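Local coordinates for cell cycle regulatory protein GcrA (Caulobacter crescentus, PDB 5YIU) that binds DNA through this N-terminal domain of helix-turn-helix type and activates transcription, probably of cell-cycle genes, at residues M5-L15 / L32-K43. Numbering follows the deposited sequence.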
ATOM      1  N   MET A   5     -10.137   2.339  -0.532  1.00  9.58           N
ATOM      2  CA  MET A   5      -9.929   1.264  -1.505  0.53  9.36           C
ATOM      3  C   MET A   5      -9.730  -0.070  -0.806  1.00  9.25           C
ATOM      4  O   MET A   5      -9.051  -0.146   0.210  1.00 11.07           O
ATOM      5  CB  MET A   5      -8.697   1.536  -2.372  0.53 11.36           C
ATOM      6  CG  MET A   5      -8.786   2.747  -3.271  0.53 10.27           C
ATOM      7  SD  MET A   5     -10.047   2.591  -4.544  0.53 12.58           S
ATOM      8  CE  MET A   5      -9.627   3.998  -5.582  0.53  8.42           C
ATOM      9  N   SER A   6     -10.309  -1.131  -1.350  1.00  9.20           N
ATOM     10  CA  SER A   6     -10.071  -2.480  -0.855  0.57  7.08           C
ATOM     11  C   SER A   6      -8.640  -2.904  -1.139  1.00  8.11           C
ATOM     12  O   SER A   6      -8.081  -2.542  -2.183  1.00  8.14           O
ATOM     13  CB  SER A   6     -11.004  -3.466  -1.556  0.57  9.90           C
ATOM     14  OG  SER A   6     -12.348  -3.258  -1.174  0.57 11.76           O
ATOM     15  N   TRP A   7      -8.058  -3.678  -0.234  1.00  7.74           N
ATOM     16  CA  TRP A   7      -6.753  -4.269  -0.466  1.00  8.42           C
ATOM     17  C   TRP A   7      -6.953  -5.541  -1.270  1.00  9.89           C
ATOM     18  O   TRP A   7      -6.957  -6.646  -0.732  1.00 10.51           O
ATOM     19  CB  TRP A   7      -6.060  -4.562   0.860  1.00  6.28           C
ATOM     20  CG  TRP A   7      -5.581  -3.308   1.525  1.00  6.81           C
ATOM     21  CD1 TRP A   7      -6.104  -2.715   2.642  1.00  8.61           C
ATOM     22  CD2 TRP A   7      -4.501  -2.468   1.094  1.00  7.90           C
ATOM     23  NE1 TRP A   7      -5.415  -1.564   2.934  1.00  9.13           N
ATOM     24  CE2 TRP A   7      -4.421  -1.394   2.003  1.00  8.17           C
ATOM     25  CE3 TRP A   7      -3.587  -2.529   0.031  1.00  7.92           C
ATOM     26  CZ2 TRP A   7      -3.470  -0.386   1.875  1.00 11.80           C
ATOM     27  CZ3 TRP A   7      -2.646  -1.524  -0.088  1.00 10.81           C
ATOM     28  CH2 TRP A   7      -2.596  -0.470   0.829  1.00 11.00           C
ATOM     29  N   THR A   8      -7.153  -5.363  -2.569  1.00  7.55           N
ATOM     30  CA  THR A   8      -7.293  -6.477  -3.498  1.00 10.01           C
ATOM     31  C   THR A   8      -5.989  -7.259  -3.582  1.00  9.99           C
ATOM     32  O   THR A   8      -4.937  -6.763  -3.195  1.00  9.38           O
ATOM     33  CB  THR A   8      -7.612  -5.957  -4.897  1.00 11.48           C
ATOM     34  OG1 THR A   8      -6.544  -5.099  -5.326  1.00 11.95           O
ATOM     35  CG2 THR A   8      -8.944  -5.185  -4.900  1.00 11.22           C
ATOM     36  N   ASP A   9      -6.051  -8.477  -4.100  1.00 12.10           N
ATOM     37  CA  ASP A   9      -4.847  -9.277  -4.266  1.00 11.36           C
ATOM     38  C   ASP A   9      -3.803  -8.526  -5.079  1.00 10.43           C
ATOM     39  O   ASP A   9      -2.614  -8.585  -4.766  1.00 11.23           O
ATOM     40  CB  ASP A   9      -5.161 -10.613  -4.936  1.00 12.23           C
ATOM     41  CG  ASP A   9      -5.929 -11.550  -4.035  1.00 19.99           C
ATOM     42  OD1 ASP A   9      -6.097 -11.237  -2.834  1.00 21.77           O
ATOM     43  OD2 ASP A   9      -6.368 -12.610  -4.528  1.00 24.53           O
ATOM     44  N   GLU A  10      -4.232  -7.806  -6.108  1.00 11.25           N
ATOM     45  CA  GLU A  10      -3.278  -7.074  -6.927  1.00 12.32           C
ATOM     46  C   GLU A  10      -2.627  -5.925  -6.161  1.00 10.83           C
ATOM     47  O   GLU A  10      -1.432  -5.682  -6.282  1.00 11.08           O
ATOM     48  CB  GLU A  10      -3.923  -6.556  -8.219  1.00 15.33           C
ATOM     49  CG  GLU A  10      -2.908  -5.945  -9.179  1.00 26.67           C
ATOM     50  CD  GLU A  10      -3.543  -5.303 -10.395  1.00 41.82           C
ATOM     51  OE1 GLU A  10      -4.772  -5.436 -10.573  1.00 52.43           O
ATOM     52  OE2 GLU A  10      -2.806  -4.662 -11.174  1.00 61.90           O
ATOM     53  N   ARG A  11      -3.414  -5.200  -5.378  1.00  9.89           N
ATOM     54  CA  ARG A  11      -2.872  -4.069  -4.646  1.00  9.44           C
ATOM     55  C   ARG A  11      -1.900  -4.535  -3.567  1.00  8.60           C
ATOM     56  O   ARG A  11      -0.861  -3.918  -3.352  1.00  8.63           O
ATOM     57  CB  ARG A  11      -4.000  -3.210  -4.077  1.00  8.16           C
ATOM     58  CG  ARG A  11      -4.715  -2.421  -5.172  1.00  9.72           C
ATOM     59  CD  ARG A  11      -5.972  -1.738  -4.680  1.00 15.03           C
ATOM     60  NE  ARG A  11      -5.663  -0.592  -3.846  1.00 13.98           N
ATOM     61  CZ  ARG A  11      -5.438   0.634  -4.307  1.00 17.74           C
ATOM     62  NH1 ARG A  11      -5.159   1.620  -3.469  1.00 12.98           N
ATOM     63  NH2 ARG A  11      -5.489   0.879  -5.605  1.00 23.86           N
ATOM     64  N   VAL A  12      -2.214  -5.663  -2.941  1.00  8.17           N
ATOM     65  CA  VAL A  12      -1.329  -6.260  -1.947  1.00  9.43           C
ATOM     66  C   VAL A  12      -0.027  -6.732  -2.597  1.00  9.68           C
ATOM     67  O   VAL A  12       1.052  -6.473  -2.080  1.00  9.97           O
ATOM     68  CB  VAL A  12      -2.028  -7.413  -1.195  1.00  7.91           C
ATOM     69  CG1 VAL A  12      -1.047  -8.154  -0.310  1.00 10.03           C
ATOM     70  CG2 VAL A  12      -3.195  -6.868  -0.357  1.00  8.64           C
ATOM     71  N   SER A  13      -0.130  -7.415  -3.728  1.00  8.82           N
ATOM     72  CA  SER A  13       1.056  -7.891  -4.428  0.57 10.06           C
ATOM     73  C   SER A  13       1.956  -6.734  -4.844  1.00  9.22           C
ATOM     74  O   SER A  13       3.181  -6.812  -4.693  1.00 10.15           O
ATOM     75  CB  SER A  13       0.651  -8.724  -5.642  0.57 11.02           C
ATOM     76  OG  SER A  13       1.784  -9.112  -6.406  0.57 10.20           O
ATOM     77  N   THR A  14       1.361  -5.668  -5.354  1.00  9.10           N
ATOM     78  CA  THR A  14       2.107  -4.481  -5.736  1.00 10.65           C
ATOM     79  C   THR A  14       2.780  -3.822  -4.532  1.00  9.00           C
ATOM     80  O   THR A  14       3.958  -3.462  -4.581  1.00 10.43           O
ATOM     81  CB  THR A  14       1.183  -3.478  -6.432  1.00 10.52           C
ATOM     82  OG1 THR A  14       0.728  -4.044  -7.668  1.00 16.49           O
ATOM     83  CG2 THR A  14       1.890  -2.161  -6.707  1.00 14.19           C
ATOM     84  N   LEU A  15       2.035  -3.660  -3.443  1.00  8.85           N
ATOM     85  CA  LEU A  15       2.599  -3.051  -2.246  1.00  8.15           C
ATOM     86  C   LEU A  15       3.795  -3.851  -1.756  1.00  9.29           C
ATOM     87  O   LEU A  15       4.847  -3.287  -1.422  1.00  7.68           O
ATOM     88  CB  LEU A  15       1.534  -2.954  -1.153  1.00  8.80           C
ATOM     89  CG  LEU A  15       1.981  -2.356   0.191  1.00  9.02           C
ATOM     90  CD1 LEU A  15       0.830  -1.599   0.856  1.00 10.44           C
ATOM     91  CD2 LEU A  15       2.482  -3.440   1.130  1.00 11.43           C
ATOM     92  N   LEU A  32      -0.156   3.213  -6.128  1.00 11.18           N
ATOM     93  CA  LEU A  32      -1.411   2.494  -5.947  1.00 11.80           C
ATOM     94  C   LEU A  32      -2.606   3.374  -6.283  1.00 11.95           C
ATOM     95  O   LEU A  32      -3.552   2.934  -6.937  1.00 14.26           O
ATOM     96  CB  LEU A  32      -1.535   2.021  -4.500  1.00 10.40           C
ATOM     97  CG  LEU A  32      -0.619   0.888  -4.040  1.00  8.96           C
ATOM     98  CD1 LEU A  32      -0.723   0.749  -2.533  1.00  9.89           C
ATOM     99  CD2 LEU A  32      -1.009  -0.414  -4.735  1.00 13.52           C
ATOM    100  N   GLY A  33      -2.557   4.617  -5.822  1.00 11.49           N
ATOM    101  CA  GLY A  33      -3.642   5.557  -6.042  1.00 12.88           C
ATOM    102  C   GLY A  33      -4.763   5.403  -5.032  1.00  9.13           C
ATOM    103  O   GLY A  33      -5.048   4.292  -4.578  1.00 11.94           O
ATOM    104  N   GLY A  34      -5.398   6.519  -4.679  1.00 11.25           N
ATOM    105  CA  GLY A  34      -6.555   6.500  -3.801  1.00 13.02           C
ATOM    106  C   GLY A  34      -6.315   6.015  -2.379  1.00 12.48           C
ATOM    107  O   GLY A  34      -7.243   5.598  -1.700  1.00 12.30           O
ATOM    108  N   VAL A  35      -5.068   6.062  -1.928  1.00 11.41           N
ATOM    109  CA  VAL A  35      -4.724   5.624  -0.579  1.00 13.50           C
ATOM    110  C   VAL A  35      -3.592   6.520  -0.083  1.00  9.79           C
ATOM    111  O   VAL A  35      -2.801   7.025  -0.884  1.00 12.12           O
ATOM    112  CB  VAL A  35      -4.313   4.115  -0.571  1.00 10.95           C
ATOM    113  CG1 VAL A  35      -3.048   3.881  -1.397  1.00 10.81           C
ATOM    114  CG2 VAL A  35      -4.136   3.579   0.840  1.00 10.24           C
ATOM    115  N   THR A  36      -3.533   6.759   1.224  1.00 10.61           N
ATOM    116  CA  THR A  36      -2.508   7.639   1.774  1.00 10.60           C
ATOM    117  C   THR A  36      -1.263   6.901   2.226  1.00  9.40           C
ATOM    118  O   THR A  36      -1.252   5.682   2.396  1.00  8.70           O
ATOM    119  CB  THR A  36      -3.014   8.395   3.006  1.00  9.16           C
ATOM    120  OG1 THR A  36      -3.340   7.451   4.027  1.00 12.34           O
ATOM    121  CG2 THR A  36      -4.227   9.253   2.668  1.00 11.88           C
ATOM    122  N   ARG A  37      -0.212   7.679   2.438  1.00  8.57           N
ATOM    123  CA  ARG A  37       1.041   7.191   2.976  1.00 10.09           C
ATOM    124  C   ARG A  37       0.835   6.406   4.276  1.00  8.68           C
ATOM    125  O   ARG A  37       1.322   5.279   4.425  1.00  8.57           O
ATOM    126  CB  ARG A  37       1.954   8.385   3.218  1.00 12.27           C
ATOM    127  CG  ARG A  37       3.237   8.037   3.883  1.00 14.58           C
ATOM    128  CD  ARG A  37       4.083   9.264   4.132  1.00 14.80           C
ATOM    129  NE  ARG A  37       5.380   8.838   4.631  1.00 19.07           N
ATOM    130  CZ  ARG A  37       5.630   8.564   5.904  1.00 17.12           C
ATOM    131  NH1 ARG A  37       4.683   8.701   6.808  1.00 12.12           N
ATOM    132  NH2 ARG A  37       6.835   8.160   6.273  1.00 21.65           N
ATOM    133  N   ASN A  38       0.095   6.984   5.213  1.00  7.52           N
ATOM    134  CA  ASN A  38      -0.104   6.321   6.490  1.00  7.96           C
ATOM    135  C   ASN A  38      -0.907   5.034   6.374  1.00  8.50           C
ATOM    136  O   ASN A  38      -0.670   4.086   7.122  1.00  8.14           O
ATOM    137  CB  ASN A  38      -0.766   7.268   7.492  1.00  9.06           C
ATOM    138  CG  ASN A  38       0.189   8.329   8.010  1.00  9.16           C
ATOM    139  OD1 ASN A  38       1.376   8.333   7.677  1.00  9.53           O
ATOM    140  ND2 ASN A  38      -0.331   9.237   8.827  1.00 10.16           N
ATOM    141  N   ALA A  39      -1.848   4.986   5.429  1.00  7.57           N
ATOM    142  CA  ALA A  39      -2.624   3.769   5.249  1.00  6.68           C
ATOM    143  C   ALA A  39      -1.742   2.656   4.663  1.00  7.86           C
ATOM    144  O   ALA A  39      -1.879   1.483   5.032  1.00  7.85           O
ATOM    145  CB  ALA A  39      -3.848   4.025   4.382  1.00  8.83           C
ATOM    146  N   VAL A  40      -0.815   3.026   3.779  1.00  7.08           N
ATOM    147  CA  VAL A  40       0.166   2.069   3.277  1.00  7.31           C
ATOM    148  C   VAL A  40       1.017   1.518   4.427  1.00  7.61           C
ATOM    149  O   VAL A  40       1.235   0.313   4.534  1.00  7.41           O
ATOM    150  CB  VAL A  40       1.046   2.701   2.176  1.00  6.87           C
ATOM    151  CG1 VAL A  40       2.272   1.850   1.904  1.00  7.53           C
ATOM    152  CG2 VAL A  40       0.232   2.914   0.900  1.00  8.48           C
ATOM    153  N   ILE A  41       1.491   2.408   5.299  1.00  7.69           N
ATOM    154  CA  ILE A  41       2.273   1.972   6.455  1.00  8.73           C
ATOM    155  C   ILE A  41       1.489   0.977   7.314  1.00  7.51           C
ATOM    156  O   ILE A  41       2.007  -0.073   7.699  1.00  7.22           O
ATOM    157  CB  ILE A  41       2.747   3.171   7.306  1.00  7.66           C
ATOM    158  CG1 ILE A  41       3.808   3.961   6.528  1.00  9.60           C
ATOM    159  CG2 ILE A  41       3.291   2.699   8.660  1.00  9.96           C
ATOM    160  CD1 ILE A  41       4.186   5.310   7.150  1.00 10.56           C
ATOM    161  N   GLY A  42       0.225   1.282   7.582  1.00  7.96           N
ATOM    162  CA  GLY A  42      -0.587   0.364   8.348  1.00  7.96           C
ATOM    163  C   GLY A  42      -0.685  -1.009   7.710  1.00  7.26           C
ATOM    164  O   GLY A  42      -0.638  -2.037   8.403  1.00  8.51           O
ATOM    165  N   LYS A  43      -0.858  -1.043   6.393  1.00  7.44           N
ATOM    166  CA  LYS A  43      -0.949  -2.315   5.682  1.00  7.61           C
ATOM    167  C   LYS A  43       0.369  -3.089   5.717  1.00  6.62           C
ATOM    168  O   LYS A  43       0.362  -4.305   5.901  1.00  8.64           O
ATOM    169  CB  LYS A  43      -1.421  -2.091   4.241  1.00  8.08           C
ATOM    170  CG  LYS A  43      -1.631  -3.363   3.436  1.00  7.17           C
ATOM    171  CD  LYS A  43      -2.653  -4.284   4.075  1.00  8.11           C
ATOM    172  CE  LYS A  43      -3.001  -5.427   3.142  1.00  8.27           C
ATOM    173  NZ  LYS A  43      -3.966  -6.373   3.779  1.00  9.82           N
TER
HETATM  174  O   HOH W   1      -7.890   3.944   0.352  1.00 13.81           O
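W7 lies flat against the aliphatic chain of K43, joining the loop before helix 9-21 to helix 37-47 in this three-helix DNA-binding domain of helix-turn-helix type. Segments 9-15 and 37-43 run at 88° to each other, and the indole fills the angle between them. With CG of K43 anti to its backbone N (chi1 -176°) and the chain bent at chi2, the methylenes slide along the ring in the direction opposite to the indole; K43 CG stands over the six-membered ring of W7, 3.7 Å from its centroid, in a CH-pi contact. A lysine suits this place because its long apolar stem can cover an aromatic face. L32 comes in at the ring edge, its CD1 3.9 Å from W7 CZ3, while its other methyl, CD2, packs on T14 CG2. Deeper in, L15 CD1 touches V40 CG1 at 3.9 Å, and L15 also reaches V44 and L47 farther along helix 37-47.

R11 reaches the carbonyls of L32 and G33, where helix 25-32 ends and the chain turns; a guanidinium can donate to two such oxygens at once. R11 NH1 gives G33 O a nearly straight bond of 2.9 Å within the guanidinium plane; R11 NH2 reaches L32 O at 3.1 Å, from above the carbonyl plane and more bent (136°). L32 CB lies over one face of the R11 guanidinium, and on the other side, in the conformer given, M5 CB sits near the rim. G33 and G34 both adopt positive phi, a conformation glycine takes easily. Beside them, a water accepts from M5 N and donates to G34 O at 2.7 Å.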